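Local coordinates for outer membrane protein Omp121 (Bacteroides thetaiotaomicron, PDB 5FQ8), which probably imports nutrients, perhaps peptides, across the outer membrane as a calcium-binding TonB-dependent receptor, at residues 761-766 / 792-797; 739-744 / 754-759; 827-832 / 900-905; 765-770 / 892-897; 695-700 / 729-734. All coordinates share one frame; numbering follows the deposited sequence.

In the fold
Along the chain, contact 5 comes first, closing the hairpin of strands 697-712 and 716-731 in the barrel wall. Contact 2 follows in series, closing the short hairpin 741-746/752-756, and its Thr757 and Met759 pack against the end of contact 5. Contact 1 then brings strand 793-794 back to strand 763-766, completing a small four-stranded antiparallel sheet with contact 2. Contact 4 starts from the same strand 763-766 but closes a far longer loop, out to the turn at 892-897. Contact 3 crosses it, its segments alternating with those of contact 4, and joins strand 828-831 to strand 899-915 beside the small sheet, Val828 touching Phe764 and Asp797 of contact 1.

Contact 1: residues 761-766 / 792-797; sequences VGVFKA and FGICGD
With CG of Phe792 beside its own backbone N (chi1 -84°), the ring lays one face over the Ala766 peptide, Phe792 CG lying 3.6 Å from Ala766 C. Val763 holds CG1 anti to the backbone N (chi1 176°), which carries that methyl to Ile794 CG2 at 3.7 Å; the two branched side chains cross obliquely. Between these side-chain contacts runs an antiparallel pairing of strands 763-766 and 793-794, the latter an outermost strand of a four-stranded sheet. Ala766 and Gly793 form a hydrogen-bonded pair, with Ala766 N to Gly793 O at 3.0 Å and Gly793 N to Ala766 O at 2.9 Å. Cys795 N donates to Phe764 O, and Phe764 N reaches Gly796 O at 2.8 Å. That same carbonyl oxygen lies in plane at the edge of the Phe764 ring. Gly796 has a backbone conformation (phi 102°) in which a side chain would press on the preceding carbonyl, and Gly762 is suited to its corner for the same reason. With an alanine in place of Phe792, the Ala766 peptide would probably lose its aromatic cover, and Gln767 a packing neighbour. Ala766 turns its small methyl to Cys795 SG, 4.1 Å off, while Phe764 packs on Met753 and Leu899.

Contact 2: residues 739-744 / 754-759; sequences GGITTI and YAITGM
Ile741 lays CD1 over one face of the Tyr754 ring, 4.1 Å from its centroid, a CH-pi contact offset toward the ring's rim. CG1 of Ile741, anti to the backbone N (chi1 179°), follows at 3.7 Å from Tyr754 CD1 and also meets Ile756 CG1 at 4.1 Å, so a branched aliphatic side chain serves two neighbours at once. Thr743 runs alongside the tyrosine, pointing the same way. Farther back Ile744 CD1 reaches the methyl of Ala755, where a small residue fits against its end.

The backbones are joined less evenly. Ala755 N donates to Thr742 O at 3.0 Å; the return bond from Thr742 N to Ala755 O is weak. Nearer Gly740, its O accepts from Thr757 OG1 at 3.3 Å and weakly from Thr757 N. A side chain on Gly740 would run into that hydroxyl, so glycine suits the place.

In the next shell Lys765 makes a cation-pi contact with Tyr754, whose OH bonds a polar side chain of another protein chain. The hairpin of strands 741-746 and 752-756 thus has strand 763-766 along one flank, while Thr742 packs on Phe677 and Leu679 of strand 661-680.

Contact 3: residues 827-832 / 900-905; sequences GVMYSR and VDKSYV
Met829 and Val900 face each other as an antiparallel hydrogen-bonded pair: Met829 N donates to Val900 O at 2.9 Å, and Val900 N returns to Met829 O at 2.8 Å. Around them the contact is buried. Val900 sends CG2 against Ser831 CB at 3.8 Å, where an apolar branch suits the buried CB of the serine.

Toward Lys902 the packing opens to partly exposed residues. The lysine chain crosses that of Met829 at about a right angle, its CG 4.1 Å from Met829 SD, and its methylenes lie over Gly827, a glycine at positive phi (97°). Lys902 N reaches Gly827 O at 3.1 Å.

Asp901 holds CG anti to its backbone N (chi1 -164°), the setting from which OD1 closes an Asx turn. This oxygen takes Ser903 N at 2.9 Å on the anti side and Ser903 OG at 2.8 Å on the syn side, both from one face of the carboxylate. An alanine in place of Asp901 would probably leave both donors without this acceptor and the Asx turn without its side-chain bond.

Ser831, its OG bonded to Lys834 N, N-caps helix 832-839, so a short strand paired to barrel strand 899-915 leads directly into a capped helix.

Contact 4: residues 765-770 / 892-897; sequences KAQVAE and SDMGSC
Gln767 offers its carbonyl to the turn at 892-897 in a backbone hydrogen bond: Ser896 N to Gln767 O at 3.1 Å, fairly straight (161°) but tilted from the carbonyl plane. The oxygen also stands 3.2 Å from Asp893 O, two acceptors that cannot bond each other.

Packing of side chain on backbone comes next. CG of Gln767 stands between its own N and carbonyl carbon (chi1 63°), which turns the aliphatic part over Gly895, CG to CA 3.5 Å. A side chain on Gly895 would collide with that methylene, so glycine fits. Ala766 is small enough to set CB 3.8 Å from Ser896 CA.

Apolar contacts fill the far end. Met894, a flexible thioether bent at two torsions, brings SD to Ala769 CB at 3.8 Å and crosses the Gln767 side chain at about a right angle. The small methyl of Ala769 lies against the sulfur and touches Ile777 as well.

Within the turn itself Cys897 N bonds back to Met894 O at 3.1 Å, in 3-10 fashion. The contact thus ties the chain leaving strand 763-766 to the 3-10 segment between helix 880-889 and strand 899-915.

Contact 5: residues 695-700 / 729-734; sequences GKIRNR and SKVISL
Ile697 and Val731 lie side by side, pointing the same way, from the two strands of a barrel hairpin. CG1 of Ile697 sits beside its backbone N (chi1 -50°) and a further bend at chi2 (-84°) carries CD1 over both valine methyls, 3.5 Å from Val731 CG2 and 3.6 Å from Val731 CG1. Beta-branched apolar residues suit this buried strand pair; Val761 packs on both from a neighbouring loop.

On the opposite face of the sheet Arg698 and Lys730 also run alongside each other, each with CG anti to its backbone N. The arginine chain, bent at chi3, sets NH2 3.4 Å from Lys730 CD, while NH1 lies 4.1 Å from Ile732 CD1. The Arg700 guanidinium lies over one face of that of Arg698, toward its rim. Ile732 meets Lys696 as well, CB to CB 3.9 Å, so the aliphatic part of the lysine is what packs.

The backbones bind these side chains in register: Arg698 and Lys730 form the hydrogen-bonded pair, and Ile732 N donates to Lys696 O. Gly695 approaches Ser733 O so closely that a side chain there would collide.

Asn699 and Ser729 share the face of Ile697. A water donates to Asn699 OD1 at 2.8 Å and joins it to Ser729 OG; Asn727 ND2 holds OD1 too, while Asn699 ND2 bonds Val91 O in the plug domain.

Chemically, the two faces differ: one apolar against Val761, with Asn699 reaching the plug, the other rich in cations, with Arg698 NH2 and Lys730 NZ 4.3 Å apart, a closeness of like charges that is probably tolerated because both side chains are partly exposed.

Contact 1: residues 761-766 / 792-797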
# COMPACT_ATOMS: atom_id res chain seq x y z
N VAL B 761 40.49 1.63 -0.64
CA VAL B 761 39.04 1.62 -0.63
C VAL B 761 38.55 1.28 0.76
O VAL B 761 39.02 0.33 1.38
CB VAL B 761 38.50 0.63 -1.66
CG1 VAL B 761 37.11 0.28 -1.30
CG2 VAL B 761 38.52 1.24 -3.02
N GLY B 762 37.60 2.06 1.26
CA GLY B 762 36.96 1.73 2.51
C GLY B 762 37.64 2.26 3.75
O GLY B 762 37.76 1.54 4.73
N VAL B 763 38.07 3.52 3.73
CA VAL B 763 38.71 4.11 4.90
C VAL B 763 37.66 4.44 5.95
O VAL B 763 36.59 4.95 5.64
CB VAL B 763 39.48 5.37 4.49
CG1 VAL B 763 40.05 6.04 5.71
CG2 VAL B 763 40.57 5.00 3.54
N PHE B 764 37.97 4.14 7.21
CA PHE B 764 37.08 4.44 8.32
C PHE B 764 37.53 5.70 9.04
O PHE B 764 38.72 5.90 9.25
CB PHE B 764 37.04 3.32 9.34
CG PHE B 764 36.13 2.20 8.99
CD1 PHE B 764 34.82 2.22 9.39
CD2 PHE B 764 36.60 1.13 8.28
CE1 PHE B 764 33.99 1.19 9.10
CE2 PHE B 764 35.79 0.09 7.99
CZ PHE B 764 34.47 0.12 8.40
N LYS B 765 36.56 6.52 9.43
CA LYS B 765 36.75 7.62 10.36
C LYS B 765 35.82 7.41 11.55
O LYS B 765 34.70 6.95 11.39
CB LYS B 765 36.47 8.96 9.71
CG LYS B 765 37.46 9.37 8.66
CD LYS B 765 37.14 10.73 8.15
CE LYS B 765 38.15 11.21 7.14
NZ LYS B 765 37.84 12.59 6.68
N ALA B 766 36.29 7.74 12.74
CA ALA B 766 35.50 7.54 13.94
C ALA B 766 36.01 8.48 15.03
O ALA B 766 37.13 8.97 14.96
CB ALA B 766 35.55 6.09 14.39
N PHE B 792 37.05 13.76 13.47
CA PHE B 792 37.15 12.32 13.56
C PHE B 792 38.52 11.87 13.07
O PHE B 792 39.12 12.49 12.18
CB PHE B 792 36.06 11.65 12.75
CG PHE B 792 34.77 11.53 13.46
CD1 PHE B 792 34.55 12.19 14.64
CD2 PHE B 792 33.77 10.73 12.95
CE1 PHE B 792 33.34 12.08 15.29
CE2 PHE B 792 32.58 10.60 13.61
CZ PHE B 792 32.36 11.27 14.78
N GLY B 793 39.02 10.79 13.65
CA GLY B 793 40.30 10.24 13.24
C GLY B 793 40.13 9.09 12.26
O GLY B 793 39.19 8.31 12.35
N ILE B 794 41.05 9.01 11.30
CA ILE B 794 41.15 7.84 10.45
C ILE B 794 41.49 6.64 11.31
O ILE B 794 42.32 6.73 12.22
CB ILE B 794 42.21 8.06 9.36
CG1 ILE B 794 41.80 9.21 8.46
CG2 ILE B 794 42.36 6.84 8.51
CD1 ILE B 794 42.65 9.34 7.25
N CYS B 795 40.82 5.52 11.07
CA CYS B 795 40.91 4.39 11.99
C CYS B 795 41.11 3.06 11.29
O CYS B 795 40.69 2.03 11.80
CB CYS B 795 39.68 4.33 12.88
SG CYS B 795 39.63 5.59 14.11
N GLY B 796 41.78 3.04 10.16
CA GLY B 796 41.99 1.81 9.43
C GLY B 796 41.05 1.71 8.24
O GLY B 796 40.19 2.56 8.01
N ASP B 797 41.25 0.65 7.49
CA ASP B 797 40.51 0.41 6.26
C ASP B 797 39.76 -0.91 6.36
O ASP B 797 39.77 -1.59 7.38
CB ASP B 797 41.45 0.44 5.05
CG ASP B 797 42.60 -0.52 5.17
OD1 ASP B 797 42.93 -0.94 6.29
OD2 ASP B 797 43.20 -0.84 4.13

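Contact 2: residues 739-744 / 754-759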
# COMPACT_ATOMS: atom_id res chain seq x y z
N GLY B 739 35.90 17.74 -3.80
CA GLY B 739 36.57 17.15 -2.66
C GLY B 739 37.21 15.83 -3.02
O GLY B 739 36.99 15.26 -4.09
N GLY B 740 38.02 15.32 -2.12
CA GLY B 740 38.66 14.06 -2.44
C GLY B 740 38.10 12.91 -1.65
O GLY B 740 38.82 11.94 -1.37
N ILE B 741 36.83 12.98 -1.28
CA ILE B 741 36.24 12.09 -0.30
C ILE B 741 34.80 11.86 -0.69
O ILE B 741 34.18 12.72 -1.32
CB ILE B 741 36.39 12.70 1.11
CG1 ILE B 741 35.77 11.82 2.18
CG2 ILE B 741 35.75 14.03 1.17
CD1 ILE B 741 35.96 12.36 3.56
N THR B 742 34.27 10.69 -0.36
CA THR B 742 32.88 10.36 -0.68
C THR B 742 32.44 9.17 0.15
O THR B 742 33.16 8.20 0.27
CB THR B 742 32.69 10.09 -2.17
OG1 THR B 742 31.31 9.93 -2.44
CG2 THR B 742 33.41 8.85 -2.60
N THR B 743 31.26 9.27 0.72
CA THR B 743 30.78 8.24 1.63
C THR B 743 30.36 6.98 0.87
O THR B 743 29.72 7.06 -0.17
CB THR B 743 29.59 8.76 2.42
OG1 THR B 743 29.90 10.03 2.99
CG2 THR B 743 29.24 7.81 3.51
N ILE B 744 30.74 5.83 1.41
CA ILE B 744 30.26 4.54 0.92
C ILE B 744 29.15 3.99 1.81
O ILE B 744 28.17 3.44 1.31
CB ILE B 744 31.43 3.55 0.81
CG1 ILE B 744 32.35 3.94 -0.33
CG2 ILE B 744 30.94 2.16 0.57
CD1 ILE B 744 33.58 3.11 -0.37
N TYR B 754 34.63 5.53 4.03
CA TYR B 754 34.75 6.48 2.93
C TYR B 754 35.50 5.86 1.77
O TYR B 754 35.93 4.72 1.82
CB TYR B 754 35.45 7.75 3.40
CG TYR B 754 34.62 8.55 4.36
CD1 TYR B 754 33.62 9.40 3.90
CD2 TYR B 754 34.79 8.43 5.73
CE1 TYR B 754 32.83 10.10 4.76
CE2 TYR B 754 34.01 9.15 6.61
CZ TYR B 754 33.03 9.98 6.11
OH TYR B 754 32.24 10.70 6.97
N ALA B 755 35.63 6.64 0.71
CA ALA B 755 36.62 6.43 -0.34
C ALA B 755 37.35 7.75 -0.51
O ALA B 755 36.76 8.73 -0.96
CB ALA B 755 35.98 5.98 -1.65
N ILE B 756 38.61 7.79 -0.12
CA ILE B 756 39.40 9.01 -0.07
C ILE B 756 40.55 8.88 -1.06
O ILE B 756 41.02 7.78 -1.34
CB ILE B 756 39.91 9.24 1.35
CG1 ILE B 756 38.77 9.01 2.33
CG2 ILE B 756 40.41 10.63 1.51
CD1 ILE B 756 39.13 9.30 3.75
N THR B 757 41.02 10.02 -1.57
CA THR B 757 41.80 10.03 -2.81
C THR B 757 43.04 9.15 -2.71
O THR B 757 43.17 8.18 -3.46
CB THR B 757 42.17 11.45 -3.20
OG1 THR B 757 41.03 12.09 -3.78
CG2 THR B 757 43.26 11.45 -4.24
N GLY B 758 43.97 9.47 -1.83
CA GLY B 758 45.20 8.71 -1.88
C GLY B 758 45.27 7.55 -0.92
O GLY B 758 46.33 7.26 -0.37
N MET B 759 44.15 6.88 -0.69
CA MET B 759 43.99 5.90 0.37
C MET B 759 43.28 4.67 -0.16
O MET B 759 42.67 4.71 -1.23
CB MET B 759 43.21 6.51 1.54
CG MET B 759 43.66 7.89 1.95
SD MET B 759 43.28 8.21 3.66
CE MET B 759 44.11 6.86 4.44

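Contact 3: residues 827-832 / 900-905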
# COMPACT_ATOMS: atom_id res chain seq x y z
N GLY B 827 42.70 -5.35 8.73
CA GLY B 827 41.50 -4.60 8.46
C GLY B 827 40.61 -4.46 9.67
O GLY B 827 40.91 -4.94 10.77
N VAL B 828 39.47 -3.81 9.46
CA VAL B 828 38.61 -3.42 10.56
C VAL B 828 37.18 -3.34 10.06
O VAL B 828 36.93 -3.16 8.87
CB VAL B 828 39.10 -2.08 11.16
CG1 VAL B 828 38.76 -0.94 10.26
CG2 VAL B 828 38.54 -1.87 12.53
N MET B 829 36.23 -3.50 10.97
CA MET B 829 34.82 -3.46 10.63
C MET B 829 34.04 -2.91 11.82
O MET B 829 34.42 -3.14 12.97
CB MET B 829 34.33 -4.86 10.26
CG MET B 829 34.36 -5.85 11.41
SD MET B 829 33.87 -7.51 11.00
CE MET B 829 32.38 -7.23 10.10
N TYR B 830 32.96 -2.18 11.55
CA TYR B 830 32.12 -1.71 12.65
C TYR B 830 31.34 -2.87 13.24
O TYR B 830 30.75 -3.66 12.51
CB TYR B 830 31.14 -0.64 12.19
CG TYR B 830 30.15 -0.31 13.30
CD1 TYR B 830 30.49 0.56 14.31
CD2 TYR B 830 28.90 -0.93 13.36
CE1 TYR B 830 29.62 0.83 15.34
CE2 TYR B 830 28.02 -0.66 14.39
CZ TYR B 830 28.39 0.23 15.37
OH TYR B 830 27.56 0.52 16.42
N SER B 831 31.27 -2.93 14.56
CA SER B 831 30.57 -4.03 15.21
C SER B 831 29.57 -3.50 16.23
O SER B 831 29.96 -3.11 17.33
CB SER B 831 31.54 -4.97 15.88
OG SER B 831 30.85 -5.69 16.87
N ARG B 832 28.27 -3.57 15.90
CA ARG B 832 27.25 -3.17 16.87
C ARG B 832 27.12 -4.19 17.99
O ARG B 832 26.53 -3.87 19.03
CB ARG B 832 25.89 -2.96 16.18
CG ARG B 832 24.88 -2.13 16.98
CD ARG B 832 23.44 -2.30 16.53
NE ARG B 832 22.54 -1.47 17.33
CZ ARG B 832 21.84 -1.91 18.37
NH1 ARG B 832 21.91 -3.16 18.73
NH2 ARG B 832 21.09 -1.09 19.07
N VAL B 900 36.32 -2.97 14.96
CA VAL B 900 36.86 -4.23 15.47
C VAL B 900 37.71 -4.90 14.41
O VAL B 900 37.42 -4.82 13.22
CB VAL B 900 35.70 -5.14 15.92
CG1 VAL B 900 36.17 -6.55 16.12
CG2 VAL B 900 35.11 -4.59 17.18
N ASP B 901 38.79 -5.55 14.86
CA ASP B 901 39.72 -6.22 13.96
C ASP B 901 39.03 -7.33 13.18
O ASP B 901 38.35 -8.19 13.76
CB ASP B 901 40.89 -6.77 14.77
CG ASP B 901 42.09 -7.14 13.92
OD1 ASP B 901 41.91 -7.61 12.78
OD2 ASP B 901 43.22 -6.97 14.41
N LYS B 902 39.24 -7.34 11.87
CA LYS B 902 38.62 -8.26 10.93
C LYS B 902 39.30 -9.62 10.90
O LYS B 902 38.75 -10.55 10.32
CB LYS B 902 38.66 -7.63 9.53
CG LYS B 902 37.35 -7.52 8.79
CD LYS B 902 37.55 -6.75 7.50
CE LYS B 902 36.57 -7.18 6.40
NZ LYS B 902 35.17 -7.30 6.90
N SER B 903 40.45 -9.75 11.54
CA SER B 903 41.32 -10.89 11.35
C SER B 903 40.75 -12.13 12.02
O SER B 903 40.13 -12.05 13.07
CB SER B 903 42.71 -10.58 11.90
OG SER B 903 43.31 -9.51 11.20
N TYR B 904 40.96 -13.28 11.38
CA TYR B 904 40.58 -14.55 11.98
C TYR B 904 41.32 -15.71 11.31
O TYR B 904 41.79 -15.60 10.17
CB TYR B 904 39.05 -14.78 11.92
CG TYR B 904 38.42 -14.91 10.53
CD1 TYR B 904 38.49 -16.09 9.82
CD2 TYR B 904 37.72 -13.84 9.97
CE1 TYR B 904 37.90 -16.21 8.58
CE2 TYR B 904 37.13 -13.95 8.74
CZ TYR B 904 37.22 -15.14 8.04
OH TYR B 904 36.63 -15.25 6.81
N VAL B 905 41.46 -16.79 12.06
CA VAL B 905 41.80 -18.11 11.53
C VAL B 905 40.59 -18.99 11.74
O VAL B 905 40.00 -18.99 12.82
CB VAL B 905 43.03 -18.74 12.21
CG1 VAL B 905 43.30 -20.08 11.59
CG2 VAL B 905 44.27 -17.88 12.08

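Contact 4: residues 765-770 / 892-897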
# COMPACT_ATOMS: atom_id res chain seq x y z
N LYS B 765 36.56 6.52 9.43
CA LYS B 765 36.75 7.62 10.36
C LYS B 765 35.82 7.41 11.55
O LYS B 765 34.70 6.95 11.39
CB LYS B 765 36.47 8.96 9.71
CG LYS B 765 37.46 9.37 8.66
CD LYS B 765 37.14 10.73 8.15
CE LYS B 765 38.15 11.21 7.14
NZ LYS B 765 37.84 12.59 6.68
N ALA B 766 36.29 7.74 12.74
CA ALA B 766 35.50 7.54 13.94
C ALA B 766 36.01 8.48 15.03
O ALA B 766 37.13 8.97 14.96
CB ALA B 766 35.55 6.09 14.39
N GLN B 767 35.17 8.72 16.03
CA GLN B 767 35.52 9.70 17.05
C GLN B 767 36.56 9.12 18.01
O GLN B 767 36.35 8.06 18.60
CB GLN B 767 34.29 10.20 17.81
CG GLN B 767 33.51 9.19 18.61
CD GLN B 767 32.88 9.78 19.85
OE1 GLN B 767 32.90 10.97 20.04
NE2 GLN B 767 32.34 8.93 20.70
N VAL B 768 37.68 9.82 18.13
CA VAL B 768 38.74 9.50 19.06
C VAL B 768 38.79 10.62 20.09
O VAL B 768 38.23 11.69 19.88
CB VAL B 768 40.09 9.34 18.35
CG1 VAL B 768 40.55 10.67 17.82
CG2 VAL B 768 41.15 8.70 19.26
N ALA B 769 39.45 10.36 21.20
CA ALA B 769 39.53 11.39 22.22
C ALA B 769 40.68 12.35 21.95
O ALA B 769 41.61 12.05 21.21
CB ALA B 769 39.69 10.78 23.61
N GLU B 770 40.57 13.53 22.54
CA GLU B 770 41.59 14.55 22.38
C GLU B 770 42.84 14.19 23.19
O GLU B 770 42.76 13.58 24.26
CB GLU B 770 41.04 15.91 22.83
CG GLU B 770 41.97 17.08 22.60
CD GLU B 770 41.46 18.39 23.16
OE1 GLU B 770 40.54 18.38 23.98
OE2 GLU B 770 42.00 19.43 22.76
N SER B 892 38.48 5.07 26.69
CA SER B 892 39.41 6.05 26.14
C SER B 892 39.39 6.06 24.63
O SER B 892 39.93 6.99 24.01
CB SER B 892 40.81 5.76 26.64
OG SER B 892 40.81 5.72 28.05
N ASP B 893 38.75 5.09 24.01
CA ASP B 893 38.76 5.00 22.57
C ASP B 893 37.59 5.71 21.92
O ASP B 893 37.63 5.99 20.72
CB ASP B 893 38.75 3.54 22.14
CG ASP B 893 40.11 2.94 22.07
OD1 ASP B 893 41.07 3.67 21.77
OD2 ASP B 893 40.20 1.72 22.33
N MET B 894 36.54 5.99 22.69
CA MET B 894 35.31 6.68 22.23
C MET B 894 34.69 5.84 21.11
O MET B 894 34.62 4.60 21.21
CB MET B 894 35.60 8.11 21.84
CG MET B 894 36.31 8.89 22.92
SD MET B 894 35.93 10.63 22.99
CE MET B 894 34.75 10.63 24.31
N GLY B 895 34.22 6.46 20.04
CA GLY B 895 33.55 5.71 19.00
C GLY B 895 34.44 4.69 18.33
O GLY B 895 33.99 3.59 17.98
N SER B 896 35.71 5.03 18.12
CA SER B 896 36.62 4.12 17.44
C SER B 896 36.74 2.79 18.16
O SER B 896 37.13 1.80 17.53
CB SER B 896 37.97 4.77 17.32
OG SER B 896 38.46 5.01 18.62
N CYS B 897 36.39 2.73 19.44
CA CYS B 897 36.41 1.46 20.17
C CYS B 897 35.62 0.39 19.45
O CYS B 897 35.92 -0.79 19.58
CB CYS B 897 35.83 1.66 21.57
SG CYS B 897 35.54 0.17 22.48

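Contact 5: residues 695-700 / 729-734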
# COMPACT_ATOMS: atom_id res chain seq x y z
N GLY B 695 38.25 8.61 -10.90
CA GLY B 695 39.62 8.29 -11.19
C GLY B 695 39.86 6.79 -11.19
O GLY B 695 38.94 5.98 -11.28
N LYS B 696 41.13 6.44 -11.06
CA LYS B 696 41.55 5.04 -11.06
C LYS B 696 41.42 4.44 -9.67
O LYS B 696 41.90 5.01 -8.69
CB LYS B 696 42.99 4.93 -11.54
CG LYS B 696 43.20 5.40 -12.96
CD LYS B 696 44.66 5.53 -13.32
CE LYS B 696 44.78 6.03 -14.71
NZ LYS B 696 46.12 5.88 -15.25
N ILE B 697 40.77 3.30 -9.60
CA ILE B 697 40.82 2.43 -8.44
C ILE B 697 41.78 1.30 -8.76
O ILE B 697 41.55 0.52 -9.68
CB ILE B 697 39.43 1.90 -8.08
CG1 ILE B 697 38.44 3.04 -8.02
CG2 ILE B 697 39.47 1.19 -6.74
CD1 ILE B 697 38.45 3.71 -6.72
N ARG B 698 42.87 1.22 -8.01
CA ARG B 698 43.96 0.31 -8.32
C ARG B 698 43.94 -0.88 -7.37
O ARG B 698 43.76 -0.71 -6.16
CB ARG B 698 45.30 1.03 -8.24
CG ARG B 698 46.44 0.23 -8.79
CD ARG B 698 47.70 1.03 -8.79
NE ARG B 698 48.15 1.27 -7.43
CZ ARG B 698 49.11 2.12 -7.12
NH1 ARG B 698 49.72 2.82 -8.06
NH2 ARG B 698 49.46 2.27 -5.85
N ASN B 699 44.10 -2.07 -7.94
CA ASN B 699 44.29 -3.30 -7.18
C ASN B 699 45.53 -4.00 -7.71
O ASN B 699 45.58 -4.38 -8.88
CB ASN B 699 43.06 -4.21 -7.27
CG ASN B 699 41.90 -3.70 -6.47
OD1 ASN B 699 41.84 -3.87 -5.26
ND2 ASN B 699 40.96 -3.06 -7.14
N ARG B 700 46.54 -4.13 -6.86
CA ARG B 700 47.78 -4.83 -7.16
C ARG B 700 48.00 -5.90 -6.11
O ARG B 700 47.63 -5.72 -4.94
CB ARG B 700 49.01 -3.90 -7.13
CG ARG B 700 49.13 -2.89 -8.23
CD ARG B 700 50.53 -2.24 -8.23
NE ARG B 700 51.06 -1.99 -6.89
CZ ARG B 700 52.06 -1.15 -6.64
NH1 ARG B 700 52.62 -0.47 -7.64
NH2 ARG B 700 52.50 -0.98 -5.40
N SER B 729 45.18 -2.24 -2.32
CA SER B 729 44.06 -1.44 -2.79
C SER B 729 44.39 0.03 -2.68
O SER B 729 44.89 0.49 -1.65
CB SER B 729 42.81 -1.73 -1.95
OG SER B 729 41.70 -1.01 -2.44
N LYS B 730 44.10 0.79 -3.73
CA LYS B 730 44.30 2.23 -3.63
C LYS B 730 43.44 2.95 -4.66
O LYS B 730 43.71 2.86 -5.85
CB LYS B 730 45.76 2.58 -3.83
CG LYS B 730 46.09 4.05 -3.63
CD LYS B 730 47.52 4.35 -4.05
CE LYS B 730 48.11 5.52 -3.29
NZ LYS B 730 49.31 6.07 -3.93
N VAL B 731 42.41 3.65 -4.18
CA VAL B 731 41.82 4.73 -4.95
C VAL B 731 42.93 5.68 -5.32
O VAL B 731 43.73 6.05 -4.47
CB VAL B 731 40.74 5.44 -4.14
CG1 VAL B 731 39.99 6.45 -4.99
CG2 VAL B 731 39.79 4.45 -3.53
N ILE B 732 43.03 6.06 -6.59
CA ILE B 732 44.13 6.92 -7.02
C ILE B 732 43.72 8.38 -7.02
O ILE B 732 44.44 9.23 -6.50
CB ILE B 732 44.67 6.47 -8.39
CG1 ILE B 732 45.63 5.31 -8.19
CG2 ILE B 732 45.39 7.61 -9.05
CD1 ILE B 732 46.48 5.02 -9.40
N SER B 733 42.57 8.71 -7.58
CA SER B 733 42.05 10.06 -7.49
C SER B 733 40.54 10.01 -7.53
O SER B 733 39.95 9.14 -8.15
CB SER B 733 42.58 10.95 -8.62
OG SER B 733 42.21 10.42 -9.88
N LEU B 734 39.93 10.94 -6.80
CA LEU B 734 38.52 11.24 -6.92
C LEU B 734 38.41 12.69 -7.34
O LEU B 734 39.08 13.54 -6.75
CB LEU B 734 37.80 11.01 -5.60
CG LEU B 734 37.57 9.54 -5.26
CD1 LEU B 734 37.03 9.42 -3.89
CD2 LEU B 734 36.62 8.91 -6.25
O HOH W 1 40.09 -2.74 -3.36